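Local coordinates for protein Baccell_00875 (Bacteroides cellulosilyticus DSM 14838, PDB 5NO8) that probably acts as a polysaccharide lyase that removes the L-rhamnose caps linked to glucuronic acid in complex arabinogalactan proteins, at residues L43-V55 with N177-G189. Residues are numbered along the deposited sequence; the frame is centred on the assembly and turned at random. Where two conformers were deposited one is given.
Sequences LTLKGDNRSMNWV and NAIRMGDFTPHLG
Asp-48 and Arg-180 reach each other from opposite directions: the carboxylate swings anti to the backbone N (chi1 180°), while the Arg-180 chain runs extended as far as CG and CD and then bends at chi3 (-52°), turning its guanidinium end-on to the acid. NH1 and NH2 both grip a single oxygen, Asp-48 OD2, with NH2 at 3.0 Å; OD2 lies in the guanidinium plane, yet the carboxylate itself stands nearly perpendicular to it. OD2 also accepts from Met-52 N, and OD1 takes Arg-50 N in an Asx turn, so the carboxylate ties its own loop together as well. Arg-180 is equally busy within its own segment: NE donates to Phe-184 O at 2.7 Å and NH2 to Pro-186 O at 2.8 Å; beyond it, NH1 also donates to Asn-160 O of helix 155-161. A leucine in its place would probably leave buried Asp-48 without its countercharge, and Phe-184 O and Pro-186 O without the N-H donors they receive from it. Further out, the Arg-50 guanidinium lies flat on Phe-184, centres 3.8 Å apart, in a cation-pi stack; Asn-160 OD1 holds its NE, and a water bridges its NH1 to Asp-48 OD1 and Thr-185 O. On the inner side, Trp-54 takes Leu-188 CB on one ring face, 3.8 Å from the six-membered ring centroid, and Met-52 CE on the other, with Pro-186 O at its edge. Leu-45 fills in beside it, CD1 against Pro-186 CG and CD2 3.7 Å from Leu-188 CD1. The whole is a buried arginine-acid pair pinning the loop after strand 40-45 onto the connection, with its cis-Pro-186, between antiparallel strands 175-180 and 187-194 of an eight-stranded beta sheet.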
ATOM      1  N   LEU A  43      23.627  -0.362   9.751  0.50 20.97           N
ATOM      2  CA  LEU A  43      23.969  -0.669   8.373  0.50 21.73           C
ATOM      3  C   LEU A  43      23.926   0.659   7.648  0.50 22.19           C
ATOM      4  O   LEU A  43      22.883   1.306   7.604  0.50 21.37           O
ATOM      5  CB  LEU A  43      22.950  -1.650   7.787  0.50 22.66           C
ATOM      6  CG  LEU A  43      23.391  -2.701   6.769  0.50 24.04           C
ATOM      7  CD1 LEU A  43      22.243  -3.675   6.537  0.50 24.35           C
ATOM      8  CD2 LEU A  43      23.800  -2.051   5.464  0.50 25.15           C
ATOM      9  N   THR A  44      25.079   1.082   7.134  0.50 22.53           N
ATOM     10  CA  THR A  44      25.209   2.376   6.478  0.50 23.12           C
ATOM     11  C   THR A  44      25.930   2.219   5.158  0.50 22.03           C
ATOM     12  O   THR A  44      26.519   1.173   4.874  0.50 21.85           O
ATOM     13  CB  THR A  44      25.999   3.384   7.340  0.50 24.21           C
ATOM     14  OG1 THR A  44      26.005   4.657   6.692  0.50 26.05           O
ATOM     15  CG2 THR A  44      27.424   2.942   7.496  0.50 24.31           C
ATOM     16  N   LEU A  45      25.868   3.259   4.333  1.00 21.35           N
ATOM     17  CA  LEU A  45      26.526   3.238   3.033  1.00 21.02           C
ATOM     18  C   LEU A  45      27.597   4.329   3.038  1.00 23.37           C
ATOM     19  O   LEU A  45      27.296   5.514   3.279  1.00 22.26           O
ATOM     20  CB  LEU A  45      25.519   3.452   1.922  1.00 20.93           C
ATOM     21  CG  LEU A  45      24.437   2.364   1.819  1.00 20.56           C
ATOM     22  CD1 LEU A  45      23.411   2.745   0.784  1.00 21.12           C
ATOM     23  CD2 LEU A  45      25.065   1.023   1.460  1.00 20.87           C
ATOM     24  N   LYS A  46      28.834   3.911   2.818  1.00 25.14           N
ATOM     25  CA  LYS A  46      29.964   4.846   2.847  1.00 27.15           C
ATOM     26  C   LYS A  46      29.811   5.844   1.711  1.00 26.21           C
ATOM     27  O   LYS A  46      29.627   5.453   0.559  1.00 25.86           O
ATOM     28  CB  LYS A  46      31.277   4.105   2.704  1.00 28.86           C
ATOM     29  CG  LYS A  46      32.487   4.966   3.024  1.00 32.81           C
ATOM     30  CD  LYS A  46      33.703   4.412   2.320  1.00 35.98           C
ATOM     31  CE  LYS A  46      34.926   5.272   2.574  1.00 39.14           C
ATOM     32  NZ  LYS A  46      36.122   4.509   2.111  1.00 42.58           N
ATOM     33  N   GLY A  47      29.852   7.129   2.045  1.00 27.10           N
ATOM     34  CA  GLY A  47      29.685   8.177   1.038  1.00 25.92           C
ATOM     35  C   GLY A  47      28.283   8.729   0.929  1.00 25.54           C
ATOM     36  O   GLY A  47      28.046   9.650   0.154  1.00 26.08           O
ATOM     37  N   ASP A  48      27.339   8.169   1.691  1.00 23.61           N
ATOM     38  CA  ASP A  48      26.043   8.788   1.865  1.00 23.62           C
ATOM     39  C   ASP A  48      26.257   9.999   2.760  1.00 23.45           C
ATOM     40  O   ASP A  48      26.530   9.831   3.954  1.00 23.24           O
ATOM     41  CB  ASP A  48      25.069   7.813   2.540  1.00 23.08           C
ATOM     42  CG  ASP A  48      23.687   8.404   2.752  1.00 22.57           C
ATOM     43  OD1 ASP A  48      23.431   9.545   2.301  1.00 20.74           O
ATOM     44  OD2 ASP A  48      22.859   7.726   3.416  1.00 21.73           O
ATOM     45  N   ASN A  49      26.122  11.203   2.196  1.00 23.89           N
ATOM     46  CA  ASN A  49      26.283  12.455   2.983  1.00 25.43           C
ATOM     47  C   ASN A  49      25.248  12.628   4.091  1.00 24.82           C
ATOM     48  O   ASN A  49      25.493  13.378   5.043  1.00 23.54           O
ATOM     49  CB  ASN A  49      26.202  13.692   2.062  1.00 28.55           C
ATOM     50  CG  ASN A  49      27.359  13.773   1.092  1.00 31.64           C
ATOM     51  OD1 ASN A  49      28.440  13.246   1.345  1.00 35.71           O
ATOM     52  ND2 ASN A  49      27.143  14.450  -0.014  1.00 36.25           N
ATOM     53  N   ARG A  50      24.094  11.959   3.970  1.00 21.82           N
ATOM     54  CA  ARG A  50      23.094  11.976   5.013  1.00 22.57           C
ATOM     55  C   ARG A  50      23.336  10.946   6.121  1.00 23.42           C
ATOM     56  O   ARG A  50      22.664  11.003   7.142  1.00 23.06           O
ATOM     57  CB  ARG A  50      21.702  11.809   4.405  1.00 23.29           C
ATOM     58  CG  ARG A  50      21.354  12.893   3.383  1.00 23.08           C
ATOM     59  CD  ARG A  50      20.063  12.597   2.642  1.00 24.08           C
ATOM     60  NE  ARG A  50      19.601  13.782   1.901  1.00 25.38           N
ATOM     61  CZ  ARG A  50      20.077  14.185   0.719  1.00 25.82           C
ATOM     62  NH1 ARG A  50      21.043  13.520   0.102  1.00 25.89           N
ATOM     63  NH2 ARG A  50      19.575  15.288   0.144  1.00 27.77           N
ATOM     64  N   SER A  51      24.260  10.005   5.905  1.00 24.21           N
ATOM     65  CA  SER A  51      24.685   9.020   6.907  1.00 26.64           C
ATOM     66  C   SER A  51      23.504   8.216   7.483  1.00 26.02           C
ATOM     67  O   SER A  51      23.424   7.950   8.676  1.00 26.40           O
ATOM     68  CB  SER A  51      25.475   9.708   8.035  1.00 30.18           C
ATOM     69  OG  SER A  51      26.654  10.298   7.511  1.00 33.12           O
ATOM     70  N   MET A  52      22.576   7.850   6.614  1.00 23.93           N
ATOM     71  CA  MET A  52      21.387   7.133   7.055  1.00 21.30           C
ATOM     72  C   MET A  52      21.743   5.741   7.608  1.00 20.02           C
ATOM     73  O   MET A  52      22.609   5.051   7.075  1.00 20.01           O
ATOM     74  CB  MET A  52      20.456   6.982   5.852  1.00 22.24           C
ATOM     75  CG  MET A  52      19.300   6.065   6.096  1.00 21.82           C
ATOM     76  SD  MET A  52      18.165   6.242   4.745  1.00 22.21           S
ATOM     77  CE  MET A  52      17.092   4.924   5.262  1.00 21.12           C
ATOM     78  N   ASN A  53      21.047   5.355   8.665  1.00 19.50           N
ATOM     79  CA  ASN A  53      21.059   3.979   9.180  1.00 19.07           C
ATOM     80  C   ASN A  53      19.862   3.259   8.575  1.00 17.45           C
ATOM     81  O   ASN A  53      18.734   3.694   8.748  1.00 17.46           O
ATOM     82  CB  ASN A  53      20.937   3.976  10.697  1.00 19.53           C
ATOM     83  CG  ASN A  53      21.142   2.589  11.305  1.00 20.08           C
ATOM     84  OD1 ASN A  53      21.389   1.600  10.603  1.00 19.03           O
ATOM     85  ND2 ASN A  53      21.076   2.525  12.622  1.00 22.51           N
ATOM     86  N   TRP A  54      20.127   2.204   7.830  1.00 16.72           N
ATOM     87  CA  TRP A  54      19.077   1.500   7.091  1.00 16.43           C
ATOM     88  C   TRP A  54      18.281   0.545   7.960  1.00 16.88           C
ATOM     89  O   TRP A  54      17.231   0.036   7.512  1.00 17.29           O
ATOM     90  CB  TRP A  54      19.668   0.797   5.878  1.00 15.84           C
ATOM     91  CG  TRP A  54      20.113   1.796   4.869  1.00 17.00           C
ATOM     92  CD1 TRP A  54      21.327   2.461   4.818  1.00 18.04           C
ATOM     93  CD2 TRP A  54      19.331   2.330   3.806  1.00 16.96           C
ATOM     94  NE1 TRP A  54      21.339   3.334   3.770  1.00 17.55           N
ATOM     95  CE2 TRP A  54      20.133   3.274   3.127  1.00 17.58           C
ATOM     96  CE3 TRP A  54      18.042   2.071   3.328  1.00 17.17           C
ATOM     97  CZ2 TRP A  54      19.665   3.977   2.013  1.00 18.56           C
ATOM     98  CZ3 TRP A  54      17.592   2.752   2.222  1.00 16.89           C
ATOM     99  CH2 TRP A  54      18.401   3.704   1.576  1.00 16.87           C
ATOM    100  N   VAL A  55      18.729   0.325   9.190  1.00 16.63           N
ATOM    101  CA  VAL A  55      17.949  -0.446  10.172  1.00 17.16           C
ATOM    102  C   VAL A  55      17.464   0.385  11.354  1.00 18.38           C
ATOM    103  O   VAL A  55      18.047   1.425  11.713  1.00 18.71           O
ATOM    104  CB  VAL A  55      18.687  -1.720  10.675  1.00 17.68           C
ATOM    105  CG1 VAL A  55      19.011  -2.653   9.529  1.00 19.09           C
ATOM    106  CG2 VAL A  55      19.953  -1.420  11.450  1.00 18.21           C
ATOM    107  N   ASN A 177      13.711  -3.862  -2.054  1.00 14.72           N
ATOM    108  CA  ASN A 177      14.202  -2.622  -2.611  1.00 14.77           C
ATOM    109  C   ASN A 177      13.816  -1.526  -1.639  1.00 15.15           C
ATOM    110  O   ASN A 177      12.646  -1.216  -1.505  1.00 14.21           O
ATOM    111  CB  ASN A 177      13.589  -2.397  -3.978  1.00 15.76           C
ATOM    112  CG  ASN A 177      14.120  -1.158  -4.660  1.00 16.73           C
ATOM    113  OD1 ASN A 177      15.175  -0.625  -4.271  1.00 18.51           O
ATOM    114  ND2 ASN A 177      13.392  -0.670  -5.655  1.00 16.88           N
ATOM    115  N   ALA A 178      14.801  -0.982  -0.910  1.00 14.91           N
ATOM    116  CA  ALA A 178      14.570   0.037   0.070  1.00 14.51           C
ATOM    117  C   ALA A 178      14.924   1.400  -0.496  1.00 14.90           C
ATOM    118  O   ALA A 178      16.080   1.702  -0.742  1.00 14.95           O
ATOM    119  CB  ALA A 178      15.358  -0.268   1.319  1.00 15.43           C
ATOM    120  N   ILE A 179      13.889   2.203  -0.742  1.00 15.58           N
ATOM    121  CA  ILE A 179      14.035   3.503  -1.387  1.00 16.36           C
ATOM    122  C   ILE A 179      13.947   4.591  -0.334  1.00 15.48           C
ATOM    123  O   ILE A 179      12.956   4.705   0.368  1.00 16.30           O
ATOM    124  CB  ILE A 179      12.954   3.697  -2.466  1.00 17.01           C
ATOM    125  CG1 ILE A 179      13.060   2.621  -3.555  1.00 18.17           C
ATOM    126  CG2 ILE A 179      13.027   5.087  -3.070  1.00 17.08           C
ATOM    127  CD1 ILE A 179      14.355   2.593  -4.327  1.00 19.52           C
ATOM    128  N   ARG A 180      15.006   5.369  -0.183  1.00 16.56           N
ATOM    129  CA  ARG A 180      14.984   6.498   0.732  1.00 16.99           C
ATOM    130  C   ARG A 180      13.781   7.369   0.411  1.00 17.55           C
ATOM    131  O   ARG A 180      13.495   7.632  -0.761  1.00 18.99           O
ATOM    132  CB  ARG A 180      16.272   7.319   0.624  1.00 17.81           C
ATOM    133  CG  ARG A 180      16.470   8.324   1.755  1.00 17.86           C
ATOM    134  CD  ARG A 180      17.565   9.303   1.359  1.00 18.37           C
ATOM    135  NE  ARG A 180      18.788   8.621   0.940  1.00 18.48           N
ATOM    136  CZ  ARG A 180      19.877   8.404   1.679  1.00 18.52           C
ATOM    137  NH1 ARG A 180      19.983   8.841   2.923  1.00 19.87           N
ATOM    138  NH2 ARG A 180      20.885   7.740   1.147  1.00 19.15           N
ATOM    139  N   MET A 181      13.055   7.783   1.435  1.00 17.54           N
ATOM    140  CA  MET A 181      11.718   8.357   1.218  1.00 18.88           C
ATOM    141  C   MET A 181      11.745   9.663   0.406  1.00 19.68           C
ATOM    142  O   MET A 181      10.831   9.927  -0.392  1.00 20.52           O
ATOM    143  CB  MET A 181      10.944   8.509   2.525  1.00 18.53           C
ATOM    144  CG  MET A 181      10.691   7.188   3.255  1.00 18.08           C
ATOM    145  SD  MET A 181       9.636   7.415   4.671  1.00 19.37           S
ATOM    146  CE  MET A 181       9.549   5.750   5.338  1.00 19.86           C
ATOM    147  N   GLY A 182      12.815  10.435   0.549  1.00 20.25           N
ATOM    148  CA  GLY A 182      13.012  11.640  -0.279  1.00 20.55           C
ATOM    149  C   GLY A 182      13.519  11.385  -1.677  1.00 23.52           C
ATOM    150  O   GLY A 182      13.767  12.325  -2.413  1.00 22.70           O
ATOM    151  N   ASP A 183      13.738  10.121  -2.026  1.00 23.66           N
ATOM    152  CA  ASP A 183      14.270   9.698  -3.312  1.00 26.89           C
ATOM    153  C   ASP A 183      15.740  10.010  -3.550  1.00 25.81           C
ATOM    154  O   ASP A 183      16.230   9.767  -4.643  1.00 28.47           O
ATOM    155  CB  ASP A 183      13.422  10.207  -4.495  1.00 30.79           C
ATOM    156  CG  ASP A 183      13.654   9.402  -5.771  1.00 33.42           C
ATOM    157  OD1 ASP A 183      13.579   8.161  -5.707  1.00 37.01           O
ATOM    158  OD2 ASP A 183      13.927  10.003  -6.823  1.00 37.13           O
ATOM    159  N   PHE A 184      16.466  10.490  -2.540  1.00 23.61           N
ATOM    160  CA  PHE A 184      17.878  10.817  -2.731  1.00 23.61           C
ATOM    161  C   PHE A 184      18.689   9.519  -2.679  1.00 22.16           C
ATOM    162  O   PHE A 184      18.496   8.712  -1.781  1.00 19.39           O
ATOM    163  CB  PHE A 184      18.398  11.755  -1.643  1.00 24.70           C
ATOM    164  CG  PHE A 184      17.564  12.986  -1.445  1.00 27.80           C
ATOM    165  CD1 PHE A 184      17.532  13.976  -2.417  1.00 31.50           C
ATOM    166  CD2 PHE A 184      16.808  13.155  -0.280  1.00 29.02           C
ATOM    167  CE1 PHE A 184      16.758  15.121  -2.237  1.00 31.99           C
ATOM    168  CE2 PHE A 184      16.036  14.294  -0.098  1.00 30.19           C
ATOM    169  CZ  PHE A 184      16.012  15.276  -1.074  1.00 31.76           C
ATOM    170  N   THR A 185      19.588   9.360  -3.636  1.00 21.78           N
ATOM    171  CA  THR A 185      20.514   8.236  -3.686  1.00 21.76           C
ATOM    172  C   THR A 185      21.594   8.434  -2.614  1.00 22.24           C
ATOM    173  O   THR A 185      21.790   9.558  -2.148  1.00 22.00           O
ATOM    174  CB  THR A 185      21.181   8.143  -5.062  1.00 23.34           C
ATOM    175  OG1 THR A 185      21.860   9.369  -5.354  1.00 23.90           O
ATOM    176  CG2 THR A 185      20.143   7.894  -6.161  1.00 24.34           C
ATOM    177  N   PRO A 186      22.264   7.367  -2.168  1.00 20.33           N
ATOM    178  CA  PRO A 186      21.989   5.983  -2.556  1.00 18.82           C
ATOM    179  C   PRO A 186      20.766   5.369  -1.879  1.00 17.66           C
ATOM    180  O   PRO A 186      20.341   5.785  -0.802  1.00 16.99           O
ATOM    181  CB  PRO A 186      23.230   5.249  -2.066  1.00 18.88           C
ATOM    182  CG  PRO A 186      23.619   6.006  -0.844  1.00 19.74           C
ATOM    183  CD  PRO A 186      23.344   7.443  -1.171  1.00 19.77           C
ATOM    184  N   HIS A 187      20.239   4.354  -2.550  1.00 16.93           N
ATOM    185  CA  HIS A 187      19.234   3.476  -2.000  1.00 16.27           C
ATOM    186  C   HIS A 187      19.878   2.124  -1.685  1.00 16.56           C
ATOM    187  O   HIS A 187      21.056   1.913  -1.948  1.00 15.92           O
ATOM    188  CB  HIS A 187      18.137   3.335  -3.019  1.00 17.31           C
ATOM    189  CG  HIS A 187      17.552   4.644  -3.427  1.00 16.37           C
ATOM    190  ND1 HIS A 187      16.831   5.430  -2.564  1.00 17.69           N
ATOM    191  CD2 HIS A 187      17.588   5.311  -4.612  1.00 18.72           C
ATOM    192  CE1 HIS A 187      16.436   6.526  -3.199  1.00 18.55           C
ATOM    193  NE2 HIS A 187      16.893   6.483  -4.439  1.00 16.90           N
ATOM    194  N   LEU A 188      19.090   1.218  -1.118  1.00 15.33           N
ATOM    195  CA  LEU A 188      19.591  -0.077  -0.724  1.00 16.08           C
ATOM    196  C   LEU A 188      18.748  -1.199  -1.319  1.00 15.14           C
ATOM    197  O   LEU A 188      17.536  -1.091  -1.391  1.00 16.54           O
ATOM    198  CB  LEU A 188      19.553  -0.180   0.789  1.00 15.63           C
ATOM    199  CG  LEU A 188      20.401  -1.255   1.463  1.00 16.68           C
ATOM    200  CD1 LEU A 188      21.849  -0.830   1.486  1.00 18.05           C
ATOM    201  CD2 LEU A 188      19.940  -1.501   2.888  1.00 17.61           C
ATOM    202  N   GLY A 189      19.423  -2.282  -1.659  1.00 15.09           N
ATOM    203  CA  GLY A 189      18.795  -3.478  -2.170  1.00 14.69           C
ATOM    204  C   GLY A 189      19.246  -4.700  -1.405  1.00 15.06           C
ATOM    205  O   GLY A 189      20.364  -4.736  -0.871  1.00 13.80           O
TER
HETATM  206  O   HOH W   1      22.092  10.857   0.344  1.00 22.51           O